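Long-range contacts in hypothetical protein, GDSL-like Lipase/Acylhydrolase family protein (Bacteroides uniformis, PDB 4M8K), which probably hydrolyses ester bonds, as a putative lipase or acylhydrolase of the GDSL-like family: residues 171-176 with 199-204; 131-136 with 183-188; 36-41 with 76-81; 85-90 with 100-105. All coordinates share one frame; numbering follows the deposited sequence. Where two conformers were deposited one is given.

Contact 1: residues 171-176 with 199-204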
# COMPACT_ATOMS: atom_id res chain seq x y z
N ASN A 171 -4.35 7.24 -0.07
CA ASN A 171 -5.54 7.41 -0.88
C ASN A 171 -6.28 8.73 -0.58
O ASN A 171 -6.29 9.21 0.56
CB ASN A 171 -6.51 6.25 -0.67
CG ASN A 171 -7.58 6.16 -1.75
OD1 ASN A 171 -7.51 6.84 -2.77
ND2 ASN A 171 -8.58 5.33 -1.51
N SER A 172 -6.92 9.27 -1.60
CA SER A 172 -7.85 10.37 -1.40
C SER A 172 -9.14 9.85 -0.79
O SER A 172 -9.44 8.65 -0.86
CB SER A 172 -8.13 11.06 -2.72
OG SER A 172 -8.66 10.11 -3.63
N GLU A 173 -9.91 10.77 -0.20
CA GLU A 173 -11.29 10.54 0.26
C GLU A 173 -11.40 9.58 1.45
O GLU A 173 -12.41 8.96 1.66
CB GLU A 173 -12.16 10.09 -0.92
CG GLU A 173 -12.13 11.12 -2.06
CD GLU A 173 -12.87 10.65 -3.29
OE1 GLU A 173 -12.40 9.73 -3.97
OE2 GLU A 173 -13.92 11.20 -3.60
N LEU A 174 -10.35 9.49 2.25
CA LEU A 174 -10.42 8.74 3.52
C LEU A 174 -10.81 9.62 4.70
O LEU A 174 -10.77 10.83 4.61
CB LEU A 174 -9.09 8.05 3.80
CG LEU A 174 -8.60 7.08 2.69
CD1 LEU A 174 -7.39 6.34 3.22
CD2 LEU A 174 -9.66 6.10 2.19
N SER A 175 -11.17 9.01 5.82
CA SER A 175 -11.49 9.77 7.02
C SER A 175 -10.40 10.72 7.36
O SER A 175 -9.24 10.47 7.09
CB SER A 175 -11.76 8.84 8.22
OG SER A 175 -10.64 8.16 8.69
N GLU A 176 -10.79 11.83 7.98
CA GLU A 176 -9.87 12.81 8.51
C GLU A 176 -8.89 12.17 9.44
O GLU A 176 -7.71 12.43 9.36
CB GLU A 176 -10.66 13.87 9.29
CG GLU A 176 -9.97 15.22 9.32
CD GLU A 176 -10.90 16.35 9.80
OE1 GLU A 176 -11.62 16.21 10.84
OE2 GLU A 176 -10.90 17.38 9.12
N ILE A 199 -8.14 11.54 -7.87
CA ILE A 199 -8.07 10.19 -8.39
C ILE A 199 -9.46 9.72 -8.85
O ILE A 199 -10.34 9.50 -8.04
CB ILE A 199 -7.50 9.24 -7.30
CG1 ILE A 199 -6.15 9.75 -6.76
CG2 ILE A 199 -7.32 7.87 -7.83
CD1 ILE A 199 -5.07 9.99 -7.80
N ASP A 200 -9.62 9.51 -10.15
CA ASP A 200 -10.86 9.05 -10.71
C ASP A 200 -11.11 7.63 -10.25
O ASP A 200 -10.25 6.76 -10.38
CB ASP A 200 -10.83 9.13 -12.24
CG ASP A 200 -12.17 8.86 -12.85
OD1 ASP A 200 -13.07 9.75 -12.73
OD2 ASP A 200 -12.36 7.76 -13.47
N LYS A 201 -12.29 7.42 -9.70
CA LYS A 201 -12.67 6.11 -9.24
C LYS A 201 -14.00 5.63 -9.83
O LYS A 201 -14.91 6.39 -10.08
CB LYS A 201 -12.75 6.04 -7.73
CG LYS A 201 -11.41 6.30 -6.99
CD LYS A 201 -11.58 6.72 -5.52
CE LYS A 201 -10.28 7.30 -4.98
NZ LYS A 201 -10.36 7.76 -3.59
N GLN A 202 -14.08 4.32 -9.99
CA GLN A 202 -15.31 3.64 -10.36
C GLN A 202 -15.49 2.50 -9.40
O GLN A 202 -14.59 1.69 -9.22
CB GLN A 202 -15.20 3.14 -11.77
CG GLN A 202 -15.03 4.30 -12.74
CD GLN A 202 -14.72 3.87 -14.14
OE1 GLN A 202 -14.50 2.72 -14.41
NE2 GLN A 202 -14.70 4.83 -15.06
N TRP A 203 -16.67 2.40 -8.80
CA TRP A 203 -16.93 1.37 -7.78
C TRP A 203 -15.90 1.45 -6.68
O TRP A 203 -15.46 0.40 -6.17
CB TRP A 203 -17.01 -0.04 -8.37
CG TRP A 203 -18.37 -0.48 -8.66
CD1 TRP A 203 -19.48 0.30 -8.85
CD2 TRP A 203 -18.81 -1.84 -8.76
NE1 TRP A 203 -20.58 -0.50 -9.08
CE2 TRP A 203 -20.20 -1.81 -9.01
CE3 TRP A 203 -18.17 -3.08 -8.62
CZ2 TRP A 203 -20.95 -2.98 -9.21
CZ3 TRP A 203 -18.92 -4.25 -8.81
CH2 TRP A 203 -20.29 -4.18 -9.11
N GLY A 204 -15.54 2.68 -6.33
CA GLY A 204 -14.67 2.97 -5.15
C GLY A 204 -13.21 2.61 -5.35
O GLY A 204 -12.37 2.76 -4.40
O HOH W 1 -9.56 11.95 -5.46
O HOH W 2 -11.71 10.83 -6.34

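Contact 2: residues 131-136 with 183-188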
# COMPACT_ATOMS: atom_id res chain seq x y z
N GLY A 131 -7.52 4.56 18.01
CA GLY A 131 -6.59 4.38 19.11
C GLY A 131 -5.67 5.57 19.31
O GLY A 131 -5.99 6.68 18.89
N ALA A 132 -4.51 5.30 19.91
CA ALA A 132 -3.52 6.33 20.27
C ALA A 132 -2.23 6.17 19.49
O ALA A 132 -1.83 5.05 19.13
CB ALA A 132 -3.23 6.26 21.76
N TYR A 133 -1.59 7.29 19.18
CA TYR A 133 -0.24 7.24 18.67
C TYR A 133 0.59 6.46 19.66
O TYR A 133 0.41 6.60 20.86
CB TYR A 133 0.34 8.64 18.50
CG TYR A 133 -0.42 9.41 17.46
CD1 TYR A 133 -0.28 9.09 16.12
CD2 TYR A 133 -1.32 10.42 17.82
CE1 TYR A 133 -0.97 9.78 15.15
CE2 TYR A 133 -2.06 11.10 16.85
CZ TYR A 133 -1.86 10.79 15.51
OH TYR A 133 -2.54 11.45 14.49
N GLN A 134 1.46 5.60 19.16
CA GLN A 134 2.18 4.65 19.98
C GLN A 134 3.45 4.25 19.27
O GLN A 134 3.44 3.53 18.25
CB GLN A 134 1.30 3.42 20.29
CG GLN A 134 1.97 2.40 21.22
CD GLN A 134 1.08 1.20 21.64
OE1 GLN A 134 -0.05 1.04 21.20
NE2 GLN A 134 1.63 0.36 22.47
N TYR A 135 4.58 4.62 19.87
CA TYR A 135 5.86 4.40 19.20
C TYR A 135 6.77 3.30 19.81
O TYR A 135 7.93 3.16 19.45
CB TYR A 135 6.57 5.77 19.15
CG TYR A 135 5.73 6.79 18.40
CD1 TYR A 135 5.56 6.68 17.04
CD2 TYR A 135 5.07 7.84 19.05
CE1 TYR A 135 4.80 7.61 16.34
CE2 TYR A 135 4.29 8.78 18.36
CZ TYR A 135 4.16 8.66 17.00
OH TYR A 135 3.40 9.56 16.26
N ASP A 136 6.23 2.48 20.71
CA ASP A 136 6.93 1.31 21.23
C ASP A 136 5.94 0.52 22.07
O ASP A 136 4.86 1.03 22.40
CB ASP A 136 8.17 1.69 22.06
CG ASP A 136 9.37 0.73 21.81
OD1 ASP A 136 9.18 -0.53 21.71
OD2 ASP A 136 10.51 1.22 21.73
N ASP A 183 -0.18 10.82 8.08
CA ASP A 183 0.77 11.88 7.76
C ASP A 183 1.65 12.16 8.97
O ASP A 183 2.85 12.32 8.83
CB ASP A 183 0.05 13.14 7.31
CG ASP A 183 0.98 14.07 6.55
OD1 ASP A 183 1.61 13.68 5.59
OD2 ASP A 183 1.10 15.21 6.91
N GLU A 184 1.04 12.22 10.13
CA GLU A 184 1.77 12.43 11.39
C GLU A 184 2.77 11.30 11.69
O GLU A 184 3.92 11.52 12.10
CB GLU A 184 0.78 12.54 12.55
CG GLU A 184 1.43 12.51 13.93
CD GLU A 184 2.41 13.66 14.17
OE1 GLU A 184 2.56 14.56 13.32
OE2 GLU A 184 3.03 13.68 15.25
N ILE A 185 2.32 10.07 11.51
CA ILE A 185 3.17 8.91 11.77
C ILE A 185 4.29 8.79 10.72
O ILE A 185 5.44 8.50 11.12
CB ILE A 185 2.32 7.59 11.87
CG1 ILE A 185 1.36 7.68 13.05
CG2 ILE A 185 3.22 6.38 12.06
CD1 ILE A 185 0.27 6.65 13.07
N CYS A 186 4.00 9.01 9.42
CA CYS A 186 5.05 9.14 8.43
C CYS A 186 6.09 10.18 8.82
O CYS A 186 7.30 9.93 8.74
CB CYS A 186 4.50 9.53 7.09
SG CYS A 186 3.63 8.15 6.27
N ARG A 187 5.63 11.33 9.27
CA ARG A 187 6.58 12.39 9.74
C ARG A 187 7.44 11.90 10.94
O ARG A 187 8.67 12.12 10.98
CB ARG A 187 5.82 13.68 10.06
CG ARG A 187 6.75 14.84 10.56
CD ARG A 187 6.21 15.69 11.75
NE ARG A 187 5.75 14.87 12.90
CZ ARG A 187 6.55 14.35 13.84
NH1 ARG A 187 7.85 14.57 13.82
NH2 ARG A 187 6.04 13.62 14.83
N HIS A 188 6.81 11.22 11.90
CA HIS A 188 7.58 10.67 13.01
C HIS A 188 8.73 9.81 12.50
O HIS A 188 9.83 9.96 12.92
CB HIS A 188 6.69 9.84 13.94
CG HIS A 188 7.42 9.25 15.12
ND1 HIS A 188 7.55 9.91 16.33
CD2 HIS A 188 8.08 8.07 15.27
CE1 HIS A 188 8.27 9.18 17.17
NE2 HIS A 188 8.61 8.06 16.55
O HOH W 3 2.99 11.90 17.13

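Contact 3: residues 36-41 with 76-81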
# COMPACT_ATOMS: atom_id res chain seq x y z
N HIS A 36 -0.97 -11.59 -10.44
CA HIS A 36 0.21 -10.74 -10.31
C HIS A 36 0.42 -10.31 -8.88
O HIS A 36 1.06 -9.27 -8.61
CB HIS A 36 0.06 -9.47 -11.19
CG HIS A 36 0.08 -9.75 -12.64
ND1 HIS A 36 1.23 -9.63 -13.40
CD2 HIS A 36 -0.88 -10.19 -13.47
CE1 HIS A 36 0.97 -10.02 -14.64
NE2 HIS A 36 -0.31 -10.37 -14.70
N VAL A 37 -0.08 -11.08 -7.92
CA VAL A 37 0.24 -10.80 -6.50
C VAL A 37 0.98 -11.96 -5.91
O VAL A 37 0.84 -13.09 -6.37
CB VAL A 37 -1.06 -10.53 -5.70
CG1 VAL A 37 -1.69 -9.25 -6.18
CG2 VAL A 37 -2.07 -11.69 -5.84
N SER A 38 1.73 -11.73 -4.82
CA SER A 38 2.39 -12.79 -4.10
C SER A 38 2.21 -12.56 -2.61
O SER A 38 2.54 -11.46 -2.14
CB SER A 38 3.86 -12.80 -4.44
OG SER A 38 4.03 -12.82 -5.83
N PRO A 39 1.74 -13.56 -1.88
CA PRO A 39 1.29 -14.90 -2.31
C PRO A 39 0.16 -14.88 -3.35
O PRO A 39 -0.69 -14.00 -3.37
CB PRO A 39 0.79 -15.53 -1.02
CG PRO A 39 1.51 -14.79 0.10
CD PRO A 39 1.70 -13.41 -0.41
N ALA A 40 0.18 -15.86 -4.22
CA ALA A 40 -0.85 -15.99 -5.27
C ALA A 40 -2.25 -16.07 -4.70
O ALA A 40 -3.20 -15.60 -5.32
CB ALA A 40 -0.57 -17.21 -6.14
N ALA A 41 -2.40 -16.66 -3.51
CA ALA A 41 -3.70 -16.77 -2.88
C ALA A 41 -4.28 -15.44 -2.31
O ALA A 41 -5.45 -15.40 -1.96
CB ALA A 41 -3.66 -17.84 -1.79
N LEU A 76 9.91 -5.22 -10.78
CA LEU A 76 8.99 -5.64 -9.73
C LEU A 76 9.67 -6.72 -8.94
O LEU A 76 10.17 -7.67 -9.54
CB LEU A 76 7.68 -6.22 -10.30
CG LEU A 76 6.69 -6.68 -9.22
CD1 LEU A 76 6.18 -5.55 -8.37
CD2 LEU A 76 5.51 -7.44 -9.84
N GLU A 77 9.74 -6.58 -7.62
CA GLU A 77 10.26 -7.64 -6.76
C GLU A 77 9.03 -8.43 -6.26
O GLU A 77 8.79 -9.57 -6.72
CB GLU A 77 11.09 -7.05 -5.65
CG GLU A 77 11.56 -8.02 -4.58
CD GLU A 77 12.72 -8.91 -5.02
OE1 GLU A 77 13.15 -8.81 -6.19
OE2 GLU A 77 13.19 -9.73 -4.21
N ARG A 78 8.20 -7.83 -5.39
CA ARG A 78 7.02 -8.54 -4.94
C ARG A 78 5.88 -7.57 -4.88
O ARG A 78 6.02 -6.51 -4.31
CB ARG A 78 7.19 -9.15 -3.54
CG ARG A 78 8.12 -10.34 -3.47
CD ARG A 78 7.66 -11.55 -4.32
NE ARG A 78 8.53 -12.67 -3.97
CZ ARG A 78 8.38 -13.44 -2.87
NH1 ARG A 78 7.37 -13.28 -2.02
NH2 ARG A 78 9.27 -14.40 -2.64
N ASN A 79 4.74 -7.98 -5.41
CA ASN A 79 3.47 -7.29 -5.18
C ASN A 79 2.60 -8.04 -4.15
O ASN A 79 1.74 -8.87 -4.51
CB ASN A 79 2.72 -7.08 -6.49
CG ASN A 79 1.50 -6.19 -6.31
OD1 ASN A 79 1.27 -5.68 -5.22
ND2 ASN A 79 0.64 -6.12 -7.34
N ASN A 80 2.86 -7.74 -2.89
CA ASN A 80 2.07 -8.29 -1.79
C ASN A 80 0.88 -7.40 -1.50
O ASN A 80 0.90 -6.59 -0.58
CB ASN A 80 2.93 -8.48 -0.54
CG ASN A 80 2.28 -9.41 0.46
OD1 ASN A 80 1.05 -9.50 0.54
ND2 ASN A 80 3.10 -10.10 1.23
N SER A 81 -0.16 -7.57 -2.30
CA SER A 81 -1.38 -6.81 -2.20
C SER A 81 -2.54 -7.77 -2.07
O SER A 81 -2.53 -8.84 -2.65
CB SER A 81 -1.55 -5.83 -3.37
OG SER A 81 -0.49 -4.84 -3.43
O HOH W 4 5.32 -11.20 -1.52
O HOH W 5 4.43 -10.40 -7.01

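Contact 4: residues 85-90 with 100-105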
# COMPACT_ATOMS: atom_id res chain seq x y z
N SER A 85 -7.79 -5.83 2.63
CA SER A 85 -6.90 -5.92 3.82
C SER A 85 -6.61 -4.54 4.45
O SER A 85 -6.50 -3.52 3.78
CB SER A 85 -5.55 -6.60 3.52
OG SER A 85 -4.79 -5.85 2.57
N THR A 86 -6.58 -4.56 5.78
CA THR A 86 -6.40 -3.40 6.62
C THR A 86 -4.99 -3.31 7.13
O THR A 86 -4.28 -4.30 7.21
CB THR A 86 -7.30 -3.51 7.88
OG1 THR A 86 -7.18 -4.82 8.40
CG2 THR A 86 -8.74 -3.22 7.54
N VAL A 87 -4.57 -2.12 7.51
CA VAL A 87 -3.31 -1.98 8.19
C VAL A 87 -3.35 -2.62 9.58
O VAL A 87 -2.42 -3.34 9.95
CB VAL A 87 -2.98 -0.50 8.36
CG1 VAL A 87 -1.79 -0.30 9.29
CG2 VAL A 87 -2.71 0.11 6.99
N CYS A 88 -4.39 -2.32 10.35
CA CYS A 88 -4.55 -2.84 11.69
C CYS A 88 -5.28 -4.21 11.64
O CYS A 88 -5.80 -4.62 10.57
CB CYS A 88 -5.28 -1.84 12.62
SG CYS A 88 -7.05 -1.68 12.33
N HIS A 89 -5.37 -4.88 12.80
CA HIS A 89 -6.01 -6.21 12.86
C HIS A 89 -7.53 -6.18 12.88
O HIS A 89 -8.14 -7.23 12.84
CB HIS A 89 -5.55 -6.98 14.08
CG HIS A 89 -4.08 -7.26 14.11
ND1 HIS A 89 -3.40 -7.77 13.03
CD2 HIS A 89 -3.19 -7.17 15.12
CE1 HIS A 89 -2.14 -7.97 13.37
NE2 HIS A 89 -1.99 -7.64 14.64
N THR A 90 -8.16 -5.01 12.97
CA THR A 90 -9.61 -4.94 12.92
C THR A 90 -10.11 -4.84 11.49
O THR A 90 -9.86 -3.85 10.81
CB THR A 90 -10.17 -3.70 13.66
OG1 THR A 90 -9.69 -3.67 15.02
CG2 THR A 90 -11.71 -3.70 13.64
N ARG A 100 -4.51 -11.35 7.75
CA ARG A 100 -4.24 -10.66 6.49
C ARG A 100 -3.86 -9.21 6.58
O ARG A 100 -3.73 -8.55 5.53
CB ARG A 100 -5.48 -10.70 5.58
CG ARG A 100 -6.68 -9.91 6.15
CD ARG A 100 -8.00 -10.30 5.43
NE ARG A 100 -8.42 -11.61 5.86
CZ ARG A 100 -9.44 -12.28 5.32
NH1 ARG A 100 -10.13 -11.78 4.29
NH2 ARG A 100 -9.73 -13.45 5.80
N SER A 101 -3.64 -8.69 7.77
CA SER A 101 -3.40 -7.28 7.92
C SER A 101 -2.02 -6.93 7.42
O SER A 101 -1.17 -7.83 7.35
CB SER A 101 -3.59 -6.89 9.38
OG SER A 101 -2.74 -7.64 10.20
N PHE A 102 -1.78 -5.65 7.09
CA PHE A 102 -0.49 -5.28 6.47
C PHE A 102 0.61 -5.73 7.42
O PHE A 102 1.64 -6.20 6.99
CB PHE A 102 -0.34 -3.78 6.24
CG PHE A 102 -1.01 -3.26 4.99
CD1 PHE A 102 -2.21 -3.75 4.55
CD2 PHE A 102 -0.42 -2.25 4.28
CE1 PHE A 102 -2.78 -3.28 3.38
CE2 PHE A 102 -1.00 -1.73 3.15
CZ PHE A 102 -2.18 -2.25 2.69
N ILE A 103 0.38 -5.57 8.71
CA ILE A 103 1.44 -5.79 9.71
C ILE A 103 1.83 -7.25 9.86
O ILE A 103 2.89 -7.56 10.42
CB ILE A 103 1.09 -5.13 11.05
CG1 ILE A 103 -0.21 -5.68 11.65
CG2 ILE A 103 1.03 -3.61 10.90
CD1 ILE A 103 -0.57 -4.96 12.93
N THR A 104 1.05 -8.13 9.29
CA THR A 104 1.37 -9.55 9.28
C THR A 104 2.09 -9.98 8.02
O THR A 104 2.55 -11.10 7.95
CB THR A 104 0.10 -10.41 9.43
OG1 THR A 104 -0.67 -10.33 8.22
CG2 THR A 104 -0.74 -9.92 10.61
N ARG A 105 2.20 -9.09 7.02
CA ARG A 105 2.79 -9.45 5.72
C ARG A 105 4.13 -8.83 5.43
O ARG A 105 4.68 -9.01 4.37
CB ARG A 105 1.78 -9.06 4.67
CG ARG A 105 0.61 -10.05 4.64
CD ARG A 105 -0.70 -9.44 4.20
NE ARG A 105 -0.55 -8.69 2.98
CZ ARG A 105 -1.23 -7.62 2.63
NH1 ARG A 105 -2.20 -7.14 3.38
NH2 ARG A 105 -0.93 -7.04 1.51

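Contact 1: residues 171-176 with 199-204
Ile-199 faces Ser-172 mostly through water. Water 1 takes the Ile-199 N-H and meets Ser-172 OG, while water 2 donates both to Ile-199 O and to Glu-173 OE1, so two waters bridge the backbone of Ile-199 to the loop. Lys-201 then carries the contact. Its CG lies trans to the carbonyl carbon (chi1 -62°) and the rest of the chain is stretched out, which delivers NZ into a pocket of oxygens from three consecutive residues. Lys-201 NZ donates to Ser-172 OG at 2.9 Å and to Asn-171 OD1 at 3.1 Å, the latter from a position tilted 35° out of the carbonyl plane. The third grip is a salt bridge: Lys-201 NZ lies 2.9 Å from Glu-173 OE1, on the anti lone pair, and the glutamate and lysine chains run antiparallel alongside one another. The other end of the Asn-171 amide, ND2, is held by Thr-121 OG1. The arrangement ties the loop that leaves strand 165-170, just ahead of helix 176-189, to the small antiparallel hairpin of strands 201-202 and 205-206, with Ile-199 also packed on helix 208-222.

Contact 2: residues 131-136 with 183-188
The extended loop around Tyr-133 and Tyr-135 runs beside helix 176-189, with CA of Tyr-133 7.9 Å from CA of Ile-185 and CA of Tyr-135 9.0 Å from CA of His-188. This is loop-on-helix packing at the surface of an alpha/beta fold built on a parallel five-stranded sheet. Two tyrosines, separated by one residue, both meet the helix. The ring of Tyr-135 lies on the imidazole of His-188 in a face-to-face stack, the centroids 3.6 Å apart and the planes only 14° from parallel. Tyr-135 CD1 sits over the middle of the imidazole, and Tyr-135 CE1 comes to 3.3 Å from His-188 CG. His-188 reaches this position because its CG is trans to the backbone N (chi1 180°), which sets the imidazole against the Tyr-135 ring.

Tyr-133 meets the preceding turn of the helix. Ile-185 CG1 touches the edge of its ring, 3.8 Å from CD1 of Tyr-133, while the CG methylene of Glu-184 approaches the same ring obliquely. Ile-185 also rests on Phe-150 of helix 146-160, and Tyr-135 on Cys-151, so the loop shares a second helix with its partner.

The Glu-184 carboxylate is gripped side-on by Arg-187, whose NE and NH2 each donate to one oxygen, both from above the carboxylate plane. Glu-184 OE2 has a further partner: water 3 donates to it at 2.6 Å and is also hydrogen-bonded to the Tyr-135 hydroxyl, OH.

Contact 3: residues 36-41 with 76-81
His-36 touches the strand with its backbone: its O lies 3.5 Å from Asn-79 CB. Asn-79 has CG trans to its N (chi1 -172°), which brings the amide alongside this carbonyl; its ND2 donates to Ser-31 O. Val-37 follows with a bent CA-H...O contact to Asn-79 O, 3.2 Å from Val-37 CA, while its CG1 branch rests 3.7 Å from Ser-81 O. Ser-38 makes the direct hydrogen bond of the contact, from its N to Asn-79 O at 2.9 Å with an angle of 159° at the hydrogen, the donor standing above the carbonyl plane. Ser-38 CB packs on Arg-78 CD.

The acceptor belongs to the end of strand 75-81, an outermost strand of the parallel sheet, where the chain bends through an inverse gamma turn centred on Asn-80. A weak bond from Ser-81 N to the same Asn-79 O closes that turn, so one carbonyl serves both the turn and the incoming loop. The Asn-79 side chain braces the bend as well, taking a 2.6 Å hydrogen bond from Ser-81 OG at OD1. With an alanine at this position Ser-81 OG would probably lose this acceptor and the Ser-31 carbonyl its amide donor.

The O atom of Ser-38 in turn receives the CA-H of Asn-80, at 3.2 Å from CA, and water 4, which links it to Arg-78 NH1; that guanidinium nitrogen also donates to Asn-108. Pro-39, entered through a cis peptide bond, lays its CD 4.0 Å from Asn-80 ND2, crossing an amide held at its other end, OD1, by Asn-42.

Contact 4: residues 85-90 with 100-105
Ile-103 lays its CD1 methyl over one face of the His-89 imidazole, 3.7 Å from the ring centroid and 27° off the ring normal, a CH-pi contact. At the edge of the same ring, His-89 ND1 shares a 2.9 Å hydrogen bond with Ser-101 OG, and Thr-104 CG2 abuts the edge near CE1. A leucine in place of His-89 would probably leave the Ser-101 hydroxyl without its mate and Ile-103 without a flat surface to lie on.

The backbones join where Phe-102 N donates to Thr-86 O at 2.8 Å, in the carbonyl plane. With CG trans to the carbonyl carbon (chi1 -82°), the Phe-102 ring takes Val-87 CG2 over one face and Ser-85 OG at its edge. Val-87 O, by contrast, is buried with no polar partner. Arg-105 NH1 donates to Arg-100 O at 3.0 Å and only weakly to Ser-85 OG, whose stronger partner is Tyr-82 O; Arg-105 NH2 donates to Asn-80 O and Gly-27 O.

Both segments belong to the long crossover connection between parallel strands 75-81 and 114-118. Phe-102 and Arg-105 pack on Leu-26 of strand 22-27, Ile-103 lies on helix 146-160, and Asp-123 of helix 121-126 takes the N-H groups of Val-87 and Cys-88.

In the fold
Along the chain contact 3 comes first, then contact 4, after which contacts 2 and 1 interleave, 171-176 falling between the two segments of contact 2. Contacts 3 and 4 touch directly: Arg-105 NH2 lies 2.8 Å from Asn-80 O, joining the end of strand 75-81 to the crossover that follows it. Contacts 1 and 2 do not touch but share helix 176-189, which starts at the end of the contact 1 loop and carries one side of contact 2; their centres lie 23 Å apart. Contacts 2 and 3, 27 Å apart between centres, sit on opposite sides of the chain's centre. All four join loops to one another or to elements of the same alpha/beta fold, within a single GDSL-like family region.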